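PDB 5CEC: Bd3460 from Bdellovibrio bacteriovorus, which is an ankyrin-repeat immunity protein that binds the predatory endopeptidase Bd3459 and probably shields the predator from its own enzyme during prey invasion. Local coordinates for residues I54-Q59 / K80-K85; E97-F102 / E113-A118; F102-D107 / F135-Q140; A120-I125 / L150-S155; L192-G197 / L201-E206. All coordinates share one frame; numbering follows the deposited sequence.

Contact 1 (I54-Q59 / K80-K85)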
# COMPACT_ATOMS: atom_id res chain seq x y z
N ILE B 54 3.01 -27.00 -16.46
CA ILE B 54 1.77 -26.32 -16.13
C ILE B 54 1.14 -25.68 -17.35
O ILE B 54 1.78 -24.91 -18.08
CB ILE B 54 2.01 -25.24 -15.06
CG1 ILE B 54 2.65 -25.87 -13.82
CG2 ILE B 54 0.68 -24.57 -14.68
CD1 ILE B 54 3.19 -24.89 -12.81
N ASP B 55 -0.13 -26.00 -17.54
CA ASP B 55 -0.97 -25.35 -18.52
C ASP B 55 -1.38 -24.03 -17.95
O ASP B 55 -2.18 -23.97 -17.03
CB ASP B 55 -2.18 -26.24 -18.80
CG ASP B 55 -3.19 -25.62 -19.75
OD1 ASP B 55 -2.99 -24.48 -20.26
OD2 ASP B 55 -4.19 -26.31 -19.97
N LEU B 56 -0.85 -22.95 -18.52
CA LEU B 56 -1.10 -21.62 -17.97
C LEU B 56 -2.52 -21.16 -18.17
O LEU B 56 -2.89 -20.16 -17.56
CB LEU B 56 -0.14 -20.59 -18.59
CG LEU B 56 1.35 -20.81 -18.29
CD1 LEU B 56 2.21 -19.82 -19.07
CD2 LEU B 56 1.68 -20.72 -16.81
N ASN B 57 -3.30 -21.83 -19.02
CA ASN B 57 -4.71 -21.51 -19.18
C ASN B 57 -5.62 -22.36 -18.30
O ASN B 57 -6.83 -22.16 -18.32
CB ASN B 57 -5.12 -21.63 -20.65
CG ASN B 57 -4.51 -20.56 -21.51
OD1 ASN B 57 -4.27 -19.42 -21.06
ND2 ASN B 57 -4.24 -20.89 -22.77
N ALA B 58 -5.06 -23.35 -17.57
CA ALA B 58 -5.89 -24.13 -16.66
C ALA B 58 -6.42 -23.28 -15.50
O ALA B 58 -5.72 -22.41 -14.95
CB ALA B 58 -5.13 -25.35 -16.14
N GLN B 59 -7.68 -23.52 -15.15
CA GLN B 59 -8.35 -22.76 -14.12
C GLN B 59 -8.55 -23.59 -12.86
O GLN B 59 -8.80 -24.81 -12.94
CB GLN B 59 -9.68 -22.25 -14.67
CG GLN B 59 -9.49 -21.14 -15.69
CD GLN B 59 -10.75 -20.85 -16.48
OE1 GLN B 59 -11.06 -21.54 -17.47
NE2 GLN B 59 -11.50 -19.86 -16.05
N LYS B 80 3.67 -9.24 -17.49
CA LYS B 80 4.45 -9.17 -18.72
C LYS B 80 5.06 -10.53 -19.07
O LYS B 80 5.07 -10.94 -20.24
CB LYS B 80 5.54 -8.11 -18.60
CG LYS B 80 5.07 -6.68 -18.64
CD LYS B 80 6.24 -5.71 -18.45
CE LYS B 80 5.87 -4.27 -18.78
NZ LYS B 80 7.09 -3.39 -18.80
N PHE B 81 5.57 -11.22 -18.05
CA PHE B 81 6.13 -12.55 -18.23
C PHE B 81 5.09 -13.54 -18.78
O PHE B 81 5.32 -14.27 -19.75
CB PHE B 81 6.74 -13.08 -16.92
CG PHE B 81 7.18 -14.52 -16.99
CD1 PHE B 81 8.31 -14.87 -17.73
CD2 PHE B 81 6.45 -15.53 -16.36
CE1 PHE B 81 8.70 -16.19 -17.82
CE2 PHE B 81 6.85 -16.86 -16.45
CZ PHE B 81 7.98 -17.19 -17.18
N LEU B 82 3.90 -13.52 -18.20
CA LEU B 82 2.83 -14.39 -18.68
C LEU B 82 2.33 -14.02 -20.08
O LEU B 82 2.05 -14.91 -20.89
CB LEU B 82 1.66 -14.39 -17.71
CG LEU B 82 1.98 -15.01 -16.34
CD1 LEU B 82 0.85 -14.78 -15.34
CD2 LEU B 82 2.34 -16.49 -16.42
N LEU B 83 2.27 -12.73 -20.39
CA LEU B 83 1.92 -12.31 -21.76
C LEU B 83 2.94 -12.83 -22.78
O LEU B 83 2.57 -13.22 -23.90
CB LEU B 83 1.81 -10.78 -21.86
CG LEU B 83 0.68 -10.14 -21.07
CD1 LEU B 83 0.75 -8.64 -21.15
CD2 LEU B 83 -0.65 -10.59 -21.59
N SER B 84 4.20 -12.90 -22.39
CA SER B 84 5.24 -13.43 -23.28
C SER B 84 5.06 -14.93 -23.56
O SER B 84 5.57 -15.43 -24.55
CB SER B 84 6.64 -13.15 -22.72
OG SER B 84 7.04 -14.09 -21.74
N LYS B 85 4.34 -15.64 -22.68
CA LYS B 85 3.97 -17.04 -22.90
C LYS B 85 2.66 -17.20 -23.68
O LYS B 85 2.21 -18.32 -23.90
CB LYS B 85 3.86 -17.77 -21.56
CG LYS B 85 5.13 -17.73 -20.71
CD LYS B 85 6.31 -18.43 -21.39
CE LYS B 85 7.58 -18.39 -20.55
NZ LYS B 85 8.78 -18.78 -21.35

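Contact 2 (E97-F102 / E113-A118)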
# COMPACT_ATOMS: atom_id res chain seq x y z
N GLU B 97 -15.15 -12.47 -14.32
CA GLU B 97 -14.12 -11.48 -14.57
C GLU B 97 -12.91 -12.02 -15.29
O GLU B 97 -12.36 -13.06 -14.94
CB GLU B 97 -13.69 -10.84 -13.26
CG GLU B 97 -14.78 -9.94 -12.68
CD GLU B 97 -14.35 -9.16 -11.44
OE1 GLU B 97 -13.62 -9.74 -10.61
OE2 GLU B 97 -14.78 -7.99 -11.32
N THR B 98 -12.50 -11.30 -16.33
CA THR B 98 -11.23 -11.56 -16.98
C THR B 98 -10.10 -10.88 -16.18
O THR B 98 -10.36 -10.08 -15.23
CB THR B 98 -11.17 -11.00 -18.40
OG1 THR B 98 -11.21 -9.57 -18.32
CG2 THR B 98 -12.32 -11.52 -19.28
N ALA B 99 -8.87 -11.21 -16.52
CA ALA B 99 -7.71 -10.56 -15.91
C ALA B 99 -7.79 -9.04 -15.95
O ALA B 99 -7.44 -8.37 -14.97
CB ALA B 99 -6.39 -11.01 -16.54
N LEU B 100 -8.26 -8.49 -17.07
CA LEU B 100 -8.37 -7.04 -17.18
C LEU B 100 -9.39 -6.50 -16.17
O LEU B 100 -9.15 -5.44 -15.55
CB LEU B 100 -8.73 -6.63 -18.61
CG LEU B 100 -8.94 -5.13 -18.83
CD1 LEU B 100 -7.74 -4.28 -18.39
CD2 LEU B 100 -9.25 -4.86 -20.30
N ALA B 101 -10.51 -7.19 -16.01
CA ALA B 101 -11.44 -6.80 -14.95
C ALA B 101 -10.83 -6.88 -13.57
O ALA B 101 -11.04 -5.96 -12.79
CB ALA B 101 -12.71 -7.62 -15.01
N PHE B 102 -10.07 -7.91 -13.28
CA PHE B 102 -9.35 -7.98 -12.00
C PHE B 102 -8.44 -6.79 -11.79
O PHE B 102 -8.40 -6.21 -10.71
CB PHE B 102 -8.56 -9.27 -11.86
CG PHE B 102 -9.36 -10.42 -11.37
CD1 PHE B 102 -9.62 -10.53 -10.03
CD2 PHE B 102 -9.88 -11.40 -12.23
CE1 PHE B 102 -10.39 -11.56 -9.53
CE2 PHE B 102 -10.62 -12.47 -11.71
CZ PHE B 102 -10.86 -12.53 -10.36
N GLU B 113 -3.41 -1.02 -18.25
CA GLU B 113 -2.84 -0.46 -19.47
C GLU B 113 -2.06 -1.47 -20.27
O GLU B 113 -2.19 -1.51 -21.50
CB GLU B 113 -1.98 0.78 -19.20
CG GLU B 113 -2.79 1.98 -18.74
CD GLU B 113 -3.71 2.47 -19.82
OE1 GLU B 113 -3.20 3.02 -20.82
OE2 GLU B 113 -4.92 2.23 -19.71
N GLU B 114 -1.26 -2.28 -19.58
CA GLU B 114 -0.49 -3.33 -20.21
C GLU B 114 -1.41 -4.30 -20.93
O GLU B 114 -1.13 -4.70 -22.05
CB GLU B 114 0.38 -4.05 -19.18
CG GLU B 114 1.34 -5.08 -19.75
CD GLU B 114 2.53 -4.49 -20.49
OE1 GLU B 114 2.84 -3.29 -20.32
OE2 GLU B 114 3.16 -5.26 -21.24
N LEU B 115 -2.47 -4.73 -20.26
CA LEU B 115 -3.40 -5.72 -20.82
C LEU B 115 -4.14 -5.16 -22.03
O LEU B 115 -4.29 -5.85 -23.06
CB LEU B 115 -4.37 -6.24 -19.76
CG LEU B 115 -3.74 -7.17 -18.73
CD1 LEU B 115 -4.71 -7.37 -17.58
CD2 LEU B 115 -3.35 -8.52 -19.30
N ILE B 116 -4.56 -3.91 -21.94
CA ILE B 116 -5.24 -3.28 -23.09
C ILE B 116 -4.30 -3.17 -24.32
O ILE B 116 -4.70 -3.50 -25.42
CB ILE B 116 -5.82 -1.89 -22.69
CG1 ILE B 116 -6.94 -2.08 -21.65
CG2 ILE B 116 -6.37 -1.14 -23.90
CD1 ILE B 116 -7.37 -0.81 -20.96
N LYS B 117 -3.06 -2.74 -24.11
CA LYS B 117 -2.06 -2.71 -25.17
C LYS B 117 -1.74 -4.09 -25.75
O LYS B 117 -1.36 -4.20 -26.91
CB LYS B 117 -0.75 -2.06 -24.68
CG LYS B 117 -0.90 -0.56 -24.44
CD LYS B 117 0.36 0.13 -23.94
CE LYS B 117 1.08 -0.62 -22.83
NZ LYS B 117 2.05 0.25 -22.10
N ALA B 118 -1.91 -5.12 -24.93
CA ALA B 118 -1.73 -6.50 -25.35
C ALA B 118 -2.95 -7.13 -26.01
O ALA B 118 -2.91 -8.31 -26.38
CB ALA B 118 -1.29 -7.36 -24.18

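Contact 3 (F102-D107 / F135-Q140)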
# COMPACT_ATOMS: atom_id res chain seq x y z
N PHE B 102 -10.07 -7.91 -13.28
CA PHE B 102 -9.35 -7.98 -12.00
C PHE B 102 -8.44 -6.79 -11.79
O PHE B 102 -8.40 -6.21 -10.71
CB PHE B 102 -8.56 -9.27 -11.86
CG PHE B 102 -9.36 -10.42 -11.37
CD1 PHE B 102 -9.62 -10.53 -10.03
CD2 PHE B 102 -9.88 -11.40 -12.23
CE1 PHE B 102 -10.39 -11.56 -9.53
CE2 PHE B 102 -10.62 -12.47 -11.71
CZ PHE B 102 -10.86 -12.53 -10.36
N ALA B 103 -7.72 -6.39 -12.84
CA ALA B 103 -6.78 -5.29 -12.72
C ALA B 103 -7.52 -3.99 -12.44
O ALA B 103 -7.19 -3.27 -11.50
CB ALA B 103 -5.96 -5.15 -13.99
N VAL B 104 -8.52 -3.66 -13.26
CA VAL B 104 -9.25 -2.41 -13.08
C VAL B 104 -9.90 -2.36 -11.71
O VAL B 104 -9.78 -1.36 -10.97
CB VAL B 104 -10.26 -2.22 -14.22
CG1 VAL B 104 -11.27 -1.13 -13.90
CG2 VAL B 104 -9.47 -1.90 -15.50
N THR B 105 -10.59 -3.44 -11.33
CA THR B 105 -11.35 -3.41 -10.09
C THR B 105 -10.47 -3.41 -8.84
O THR B 105 -10.94 -2.99 -7.78
CB THR B 105 -12.34 -4.58 -9.98
OG1 THR B 105 -11.63 -5.80 -10.05
CG2 THR B 105 -13.41 -4.52 -11.08
N ASN B 106 -9.22 -3.85 -8.96
CA ASN B 106 -8.27 -3.76 -7.86
C ASN B 106 -7.30 -2.60 -7.98
O ASN B 106 -6.30 -2.57 -7.27
CB ASN B 106 -7.54 -5.10 -7.70
CG ASN B 106 -8.43 -6.17 -7.06
OD1 ASN B 106 -8.50 -6.27 -5.81
ND2 ASN B 106 -9.10 -6.97 -7.88
N ASP B 107 -7.64 -1.62 -8.83
CA ASP B 107 -6.86 -0.39 -9.01
C ASP B 107 -5.44 -0.64 -9.47
O ASP B 107 -4.56 0.20 -9.28
CB ASP B 107 -6.88 0.49 -7.74
CG ASP B 107 -8.24 1.07 -7.42
OD1 ASP B 107 -9.28 0.63 -7.92
OD2 ASP B 107 -8.32 2.01 -6.64
N PHE B 135 -15.56 0.07 -18.47
CA PHE B 135 -15.44 1.52 -18.69
C PHE B 135 -15.97 2.30 -17.50
O PHE B 135 -15.32 3.25 -17.05
CB PHE B 135 -16.16 1.99 -19.96
CG PHE B 135 -16.11 3.48 -20.09
CD1 PHE B 135 -14.92 4.11 -20.40
CD2 PHE B 135 -17.22 4.25 -19.81
CE1 PHE B 135 -14.84 5.49 -20.41
CE2 PHE B 135 -17.15 5.62 -19.79
CZ PHE B 135 -15.96 6.25 -20.11
N MET B 136 -17.15 1.93 -17.01
CA MET B 136 -17.72 2.64 -15.86
C MET B 136 -16.81 2.63 -14.65
O MET B 136 -16.65 3.64 -13.98
CB MET B 136 -19.08 2.05 -15.48
CG MET B 136 -20.15 2.42 -16.45
SD MET B 136 -21.68 1.51 -16.20
CE MET B 136 -22.28 2.25 -14.68
N ARG B 137 -16.24 1.49 -14.35
CA ARG B 137 -15.39 1.35 -13.20
C ARG B 137 -14.13 2.21 -13.36
O ARG B 137 -13.71 2.92 -12.43
CB ARG B 137 -15.07 -0.13 -12.94
CG ARG B 137 -14.28 -0.37 -11.66
CD ARG B 137 -14.95 0.14 -10.39
NE ARG B 137 -16.35 -0.29 -10.32
CZ ARG B 137 -16.79 -1.48 -9.89
NH1 ARG B 137 -15.95 -2.34 -9.35
NH2 ARG B 137 -18.07 -1.78 -10.00
N ALA B 138 -13.51 2.16 -14.53
CA ALA B 138 -12.35 3.03 -14.82
C ALA B 138 -12.73 4.52 -14.78
O ALA B 138 -11.99 5.34 -14.26
CB ALA B 138 -11.76 2.67 -16.17
N ALA B 139 -13.91 4.86 -15.29
CA ALA B 139 -14.33 6.26 -15.33
C ALA B 139 -14.42 6.89 -13.98
O ALA B 139 -14.13 8.06 -13.81
CB ALA B 139 -15.65 6.43 -16.07
N GLN B 140 -14.82 6.12 -12.98
CA GLN B 140 -14.89 6.67 -11.64
C GLN B 140 -13.53 6.90 -11.03
O GLN B 140 -13.43 7.65 -10.08
CB GLN B 140 -15.69 5.77 -10.71
CG GLN B 140 -17.19 5.77 -10.97
CD GLN B 140 -17.97 5.13 -9.82
OE1 GLN B 140 -18.38 3.97 -9.94
NE2 GLN B 140 -18.16 5.84 -8.73
O HOH W 1 -13.47 -1.95 -7.71

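Contact 4 (A120-I125 / L150-S155)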
# COMPACT_ATOMS: atom_id res chain seq x y z
N ALA B 120 -6.32 -7.17 -24.79
CA ALA B 120 -7.41 -7.67 -23.97
C ALA B 120 -8.71 -6.96 -24.34
O ALA B 120 -8.73 -5.75 -24.60
CB ALA B 120 -7.11 -7.44 -22.48
N ASN B 121 -9.80 -7.70 -24.33
CA ASN B 121 -11.12 -7.16 -24.63
C ASN B 121 -11.51 -6.15 -23.55
O ASN B 121 -11.50 -6.48 -22.36
CB ASN B 121 -12.11 -8.34 -24.64
CG ASN B 121 -13.52 -7.99 -25.00
OD1 ASN B 121 -13.80 -6.95 -25.57
ND2 ASN B 121 -14.44 -8.93 -24.71
N VAL B 122 -11.89 -4.96 -23.99
CA VAL B 122 -12.34 -3.93 -23.08
C VAL B 122 -13.85 -3.89 -22.90
O VAL B 122 -14.32 -3.23 -21.96
CB VAL B 122 -11.79 -2.54 -23.45
CG1 VAL B 122 -10.27 -2.54 -23.52
CG2 VAL B 122 -12.36 -2.06 -24.79
N ASP B 123 -14.60 -4.55 -23.78
CA ASP B 123 -16.06 -4.60 -23.68
C ASP B 123 -16.46 -5.77 -22.79
O ASP B 123 -17.01 -6.78 -23.24
CB ASP B 123 -16.71 -4.68 -25.04
CG ASP B 123 -18.22 -4.58 -24.99
OD1 ASP B 123 -18.81 -4.33 -23.90
OD2 ASP B 123 -18.84 -4.78 -26.06
N ILE B 124 -16.23 -5.58 -21.50
CA ILE B 124 -16.47 -6.62 -20.49
C ILE B 124 -17.19 -6.02 -19.30
O ILE B 124 -17.30 -4.78 -19.18
CB ILE B 124 -15.17 -7.31 -20.06
CG1 ILE B 124 -14.21 -6.33 -19.35
CG2 ILE B 124 -14.51 -7.97 -21.27
CD1 ILE B 124 -12.91 -6.94 -18.91
N ILE B 125 -17.71 -6.91 -18.45
CA ILE B 125 -18.49 -6.56 -17.27
C ILE B 125 -17.73 -6.99 -16.02
O ILE B 125 -17.14 -8.06 -15.97
CB ILE B 125 -19.85 -7.30 -17.29
CG1 ILE B 125 -20.66 -6.94 -18.55
CG2 ILE B 125 -20.68 -7.04 -16.04
CD1 ILE B 125 -20.91 -5.48 -18.76
N LEU B 150 -11.96 3.65 -24.22
CA LEU B 150 -12.74 4.31 -25.27
C LEU B 150 -12.01 4.34 -26.61
O LEU B 150 -12.62 4.31 -27.66
CB LEU B 150 -13.10 5.74 -24.87
CG LEU B 150 -14.07 5.83 -23.69
CD1 LEU B 150 -14.28 7.30 -23.37
CD2 LEU B 150 -15.38 5.13 -23.96
N ALA B 151 -10.68 4.38 -26.57
CA ALA B 151 -9.89 4.35 -27.80
C ALA B 151 -10.11 3.03 -28.55
O ALA B 151 -9.97 2.97 -29.75
CB ALA B 151 -8.42 4.55 -27.47
N LYS B 152 -10.43 1.96 -27.82
CA LYS B 152 -10.72 0.65 -28.45
C LYS B 152 -12.18 0.50 -28.90
O LYS B 152 -12.48 -0.28 -29.79
CB LYS B 152 -10.35 -0.51 -27.51
CG LYS B 152 -8.88 -0.55 -27.11
CD LYS B 152 -8.03 -0.99 -28.28
CE LYS B 152 -6.57 -1.00 -27.89
NZ LYS B 152 -5.72 -1.40 -29.02
N ASN B 153 -13.08 1.22 -28.25
CA ASN B 153 -14.49 1.13 -28.53
C ASN B 153 -15.17 2.41 -28.03
O ASN B 153 -15.53 2.52 -26.86
CB ASN B 153 -15.07 -0.13 -27.89
CG ASN B 153 -16.52 -0.37 -28.24
OD1 ASN B 153 -17.27 0.56 -28.57
ND2 ASN B 153 -16.96 -1.63 -28.08
N LYS B 154 -15.36 3.36 -28.95
CA LYS B 154 -15.95 4.68 -28.67
C LYS B 154 -17.33 4.57 -28.01
O LYS B 154 -17.64 5.36 -27.11
CB LYS B 154 -16.02 5.46 -30.01
CG LYS B 154 -16.69 6.84 -30.02
CD LYS B 154 -16.79 7.34 -31.47
CE LYS B 154 -17.51 8.68 -31.54
NZ LYS B 154 -17.53 9.27 -32.91
N SER B 155 -18.13 3.58 -28.43
CA SER B 155 -19.52 3.50 -27.99
C SER B 155 -19.65 3.13 -26.52
O SER B 155 -20.73 3.28 -25.95
CB SER B 155 -20.34 2.54 -28.85
OG SER B 155 -19.96 1.21 -28.61

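Contact 5 (L192-G197 / L201-E206)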
# COMPACT_ATOMS: atom_id res chain seq x y z
N LEU B 192 -30.43 9.85 -21.10
CA LEU B 192 -30.75 8.45 -20.81
C LEU B 192 -31.47 8.34 -19.48
O LEU B 192 -31.21 9.10 -18.55
CB LEU B 192 -29.48 7.60 -20.78
CG LEU B 192 -28.70 7.58 -22.10
CD1 LEU B 192 -27.39 6.83 -21.97
CD2 LEU B 192 -29.55 6.91 -23.18
N LYS B 193 -32.34 7.35 -19.39
CA LYS B 193 -32.98 7.00 -18.14
C LYS B 193 -32.63 5.56 -17.78
O LYS B 193 -32.54 4.70 -18.65
CB LYS B 193 -34.49 7.13 -18.31
CG LYS B 193 -34.96 8.58 -18.39
CD LYS B 193 -36.46 8.68 -18.53
CE LYS B 193 -36.87 10.14 -18.41
NZ LYS B 193 -38.34 10.30 -18.54
N ASN B 194 -32.42 5.32 -16.49
CA ASN B 194 -32.18 3.98 -15.99
C ASN B 194 -33.48 3.20 -15.91
O ASN B 194 -34.55 3.68 -16.30
CB ASN B 194 -31.40 4.01 -14.66
CG ASN B 194 -32.21 4.55 -13.50
OD1 ASN B 194 -33.43 4.68 -13.58
ND2 ASN B 194 -31.52 4.87 -12.42
N LYS B 195 -33.38 1.96 -15.41
CA LYS B 195 -34.55 1.08 -15.37
C LYS B 195 -35.61 1.49 -14.33
O LYS B 195 -36.76 1.01 -14.39
CB LYS B 195 -34.11 -0.39 -15.23
CG LYS B 195 -33.56 -0.95 -16.54
CD LYS B 195 -32.94 -2.33 -16.44
CE LYS B 195 -32.43 -2.76 -17.82
NZ LYS B 195 -31.80 -4.13 -17.77
N LYS B 196 -35.25 2.41 -13.42
CA LYS B 196 -36.18 3.07 -12.50
C LYS B 196 -36.81 4.33 -13.10
O LYS B 196 -37.63 4.97 -12.45
CB LYS B 196 -35.52 3.43 -11.17
CG LYS B 196 -35.07 2.26 -10.30
CD LYS B 196 -34.47 2.87 -9.05
CE LYS B 196 -33.83 1.86 -8.13
NZ LYS B 196 -33.14 2.62 -7.04
N GLY B 197 -36.43 4.69 -14.33
CA GLY B 197 -36.91 5.91 -14.97
C GLY B 197 -36.20 7.19 -14.58
O GLY B 197 -36.68 8.28 -14.85
N LEU B 201 -29.21 13.38 -13.55
CA LEU B 201 -29.54 14.48 -12.64
C LEU B 201 -30.39 13.96 -11.47
O LEU B 201 -30.14 14.31 -10.32
CB LEU B 201 -30.31 15.57 -13.41
CG LEU B 201 -30.84 16.73 -12.56
CD1 LEU B 201 -29.73 17.36 -11.73
CD2 LEU B 201 -31.49 17.76 -13.46
N ASP B 202 -31.39 13.11 -11.76
CA ASP B 202 -32.24 12.55 -10.72
C ASP B 202 -31.36 11.84 -9.67
O ASP B 202 -31.57 11.97 -8.46
CB ASP B 202 -33.24 11.54 -11.27
CG ASP B 202 -34.37 12.18 -12.04
OD1 ASP B 202 -34.72 13.36 -11.81
OD2 ASP B 202 -34.96 11.45 -12.85
N VAL B 203 -30.39 11.04 -10.11
CA VAL B 203 -29.61 10.27 -9.14
C VAL B 203 -28.61 11.14 -8.39
O VAL B 203 -28.27 10.85 -7.25
CB VAL B 203 -28.96 8.98 -9.73
CG1 VAL B 203 -30.01 8.14 -10.43
CG2 VAL B 203 -27.79 9.26 -10.63
N ALA B 204 -28.11 12.20 -9.03
CA ALA B 204 -27.30 13.18 -8.30
C ALA B 204 -28.06 13.79 -7.13
O ALA B 204 -27.54 13.89 -6.03
CB ALA B 204 -26.81 14.27 -9.21
N LYS B 205 -29.28 14.23 -7.40
CA LYS B 205 -30.11 14.81 -6.37
C LYS B 205 -30.38 13.81 -5.25
O LYS B 205 -30.24 14.12 -4.09
CB LYS B 205 -31.44 15.25 -6.94
CG LYS B 205 -31.41 16.37 -7.94
CD LYS B 205 -32.85 16.64 -8.36
CE LYS B 205 -32.96 17.68 -9.43
NZ LYS B 205 -34.38 17.68 -9.90
N GLU B 206 -30.70 12.59 -5.63
CA GLU B 206 -30.98 11.54 -4.66
C GLU B 206 -29.78 11.21 -3.75
O GLU B 206 -29.96 10.94 -2.56
CB GLU B 206 -31.48 10.31 -5.40
CG GLU B 206 -31.83 9.12 -4.53
CD GLU B 206 -32.26 7.90 -5.32
OE1 GLU B 206 -31.56 7.53 -6.26
OE2 GLU B 206 -33.30 7.29 -5.02
O HOH W 2 -31.17 5.19 -7.92

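Contact 1 (I54-Q59 / K80-K85)
Leu56 reaches from the loop 54-59 to the end of helix 76-84 and the residue after it, Lys85, and carries the whole contact through one methyl group. Its CD1 sits 3.6 Å from CB of Lys85, with Lys85 CG slightly farther off. Packing is slacker toward Leu82: CD1 of Leu56 and CD2 of Leu82 are 4.3 Å apart. Val49, Val87 and Leu33 also pack on Leu56. The looser side is that of the lysine's polar end. Its chain bends at chi2 (-63°), which carries the ammonium away from Leu56 to a hydrogen bond with Gln50, so only the aliphatic root serves the leucine. Leu56 sits inside a type I turn from Asp55 to Ala58. The exposed Asp55 closes an Asx turn there, its OD1 accepting from Asn57 N at 2.9 Å from above the carboxylate plane. The loop packs on the end of helix 76-84, within the predicted repeat 62-94, as repeats of an ankyrin solenoid do when they stack.

Contact 2 (E97-F102 / E113-A118)
Leu100 and Leu115 pair the two antiparallel helices of one ankyrin repeat, the helix-turn-helix formed by helices 99-105 and 109-117. Leu115 can be followed outward. Its CB lies 4.1 Å from CD1 of Leu100, and the two side chains run alongside each other, pointing opposite ways. With CG beside the backbone N (chi1 -71°), the chain then runs on toward the partner helix, and CD1 ends against the main chain there, 3.7 Å from CA of Leu100 and almost as near to its N. The same methyl touches CB of Ala99 at 4.1 Å. CD2, the other branch, faces the preceding repeat and packs on Leu83. Thr98 caps the first turn of helix 99-105 with a weak but nearly straight bond from Ala101 N to its OG1. Elsewhere on this segment, Phe102 packs on Arg392 of the Bd3459 chain, and Glu97 OE1 hydrogen-bonds to Ser393 of that chain. The fork of Leu100 adds a second apolar contact between the helices, its CD2 and CD1 lying 3.9 Å and 4.0 Å from CG1 of Ile116.

Contact 3 (F102-D107 / F135-Q140)
Helices 99-105 and 134-141 stack side by side in the ankyrin solenoid, with Val104 and Thr105 meeting Arg137 and Ala138. CG1 of Val104 makes the central contact: it lies 3.8 Å from CG of Arg137 and 4.0 Å from the backbone N of Ala138, with the alanine CB a little farther off. Pointing CG1 away from its own backbone N (chi1 166°) sends this methyl across to the next helix. The arginine does not run straight on. Bends at chi2 and chi3 fold its chain so that the methylenes near the backbone pack on the valine while the guanidinium comes to Thr105, whose CG2 is 3.8 Å from NH1 and meets the group obliquely. A water ties the same two residues together, donating to Thr105 O at 2.7 Å and accepting from Arg137 NH1 at 3.0 Å. The other end of the guanidinium, NH2, forms a salt bridge with Asp132, so the buried charge is held from two directions. Asp107 ends the first helix in a Schellman motif and salt-bridges Lys403 of the Bd3459 chain, while Gln400 of that chain packs on Arg137. Lateral helix stacking of this kind is typical of the ankyrin fold, and here it lies at the interface with Bd3459.

Contact 4 (A120-I125 / L150-S155)
In Val122, chi1 of -57° puts CG1 anti to the carbonyl carbon and CG2 between the backbone N and that carbon, and CG2 is the methyl presented to Lys152. It lies 3.7 Å from CB of the lysine, and the two side chains cross at about a right angle. A bend at chi2 (-72°) turns the rest of the lysine aside, so the valine meets only its root, while Leu100, Ile116 and Leu156 add further apolar neighbours to Val122. Asp123 and Asn153 make the second, looser meeting. Both extend CG away from the backbone N, which brings OD2 of the aspartate to 4.2 Å from ND2 of the asparagine; the carboxylate and amide planes stand almost perpendicular, and the pair is too long for a hydrogen bond. Each group is engaged elsewhere. Asp123 OD1 forms a salt bridge with Lys159, and Asn153 OD1 is gripped by Ser155 OG at 2.8 Å. The loop is shaped by an Asx turn, in which Asn121 OD1 accepts from Asp123 N at 3.1 Å from well above the carbonyl plane, and by an inverse gamma turn centred on Asp123. A loop leaving the predicted repeat 95-127 and lying against the end of helix 143-152 is consistent with the stacking of an ankyrin solenoid.

Contact 5 (L192-G197 / L201-E206)
A type I turn from Asn194 to Gly197, closed by Gly197 N to Asn194 O at 2.9 Å, faces helix 200-206 near the C-terminal end of the ankyrin-repeat stack. Gly197 takes up a positive phi (81°) as the chain leaves the turn. Asn194 and Val203 are the buried pair: ND2 of the asparagine lies 4.1 Å from CG1 of the valine, the two side chains meeting at a slant, and Phe169 packs on both. The amide has polar partners outside this pair, since OD1 accepts from Gln198 N and ND2 donates to Glu165. Nearer the surface, Asp202 OD2 stands 4.1 Å from Gly197 O, two acceptors without a bond between them; that carboxylate oxygen instead takes the N-H of Thr199. At the exposed edge, extended Lys196 and Glu206 come near each other but do not pair directly. A water spans them, donating to Glu206 OE1 at 2.9 Å and accepting weakly from Lys196 NZ at 3.4 Å.

In the fold
The contacts are spread along an elongated ankyrin stack, from contact 1 near the N-terminal end to contact 5 at the other, their centres about 43 Å apart. Contacts 2, 3 and 4 form a continuous middle and alternate in sequence, 2 with 3 and 3 with 4: contacts 2 and 3 share Phe102, their centres about 10 Å apart, and contact 4 touches both, through Ile124 on Thr98 and Leu150 on Phe135. Contact 1 joins this block where Leu83 packs on Glu114, Leu115 and Ala118. Contact 5 stays separate, its nearest atoms about 9 Å from contacts 3 and 4. Bd3459 reaches contacts 2 and 3, at helices 99-105 and 134-141, but not contacts 1, 4 and 5.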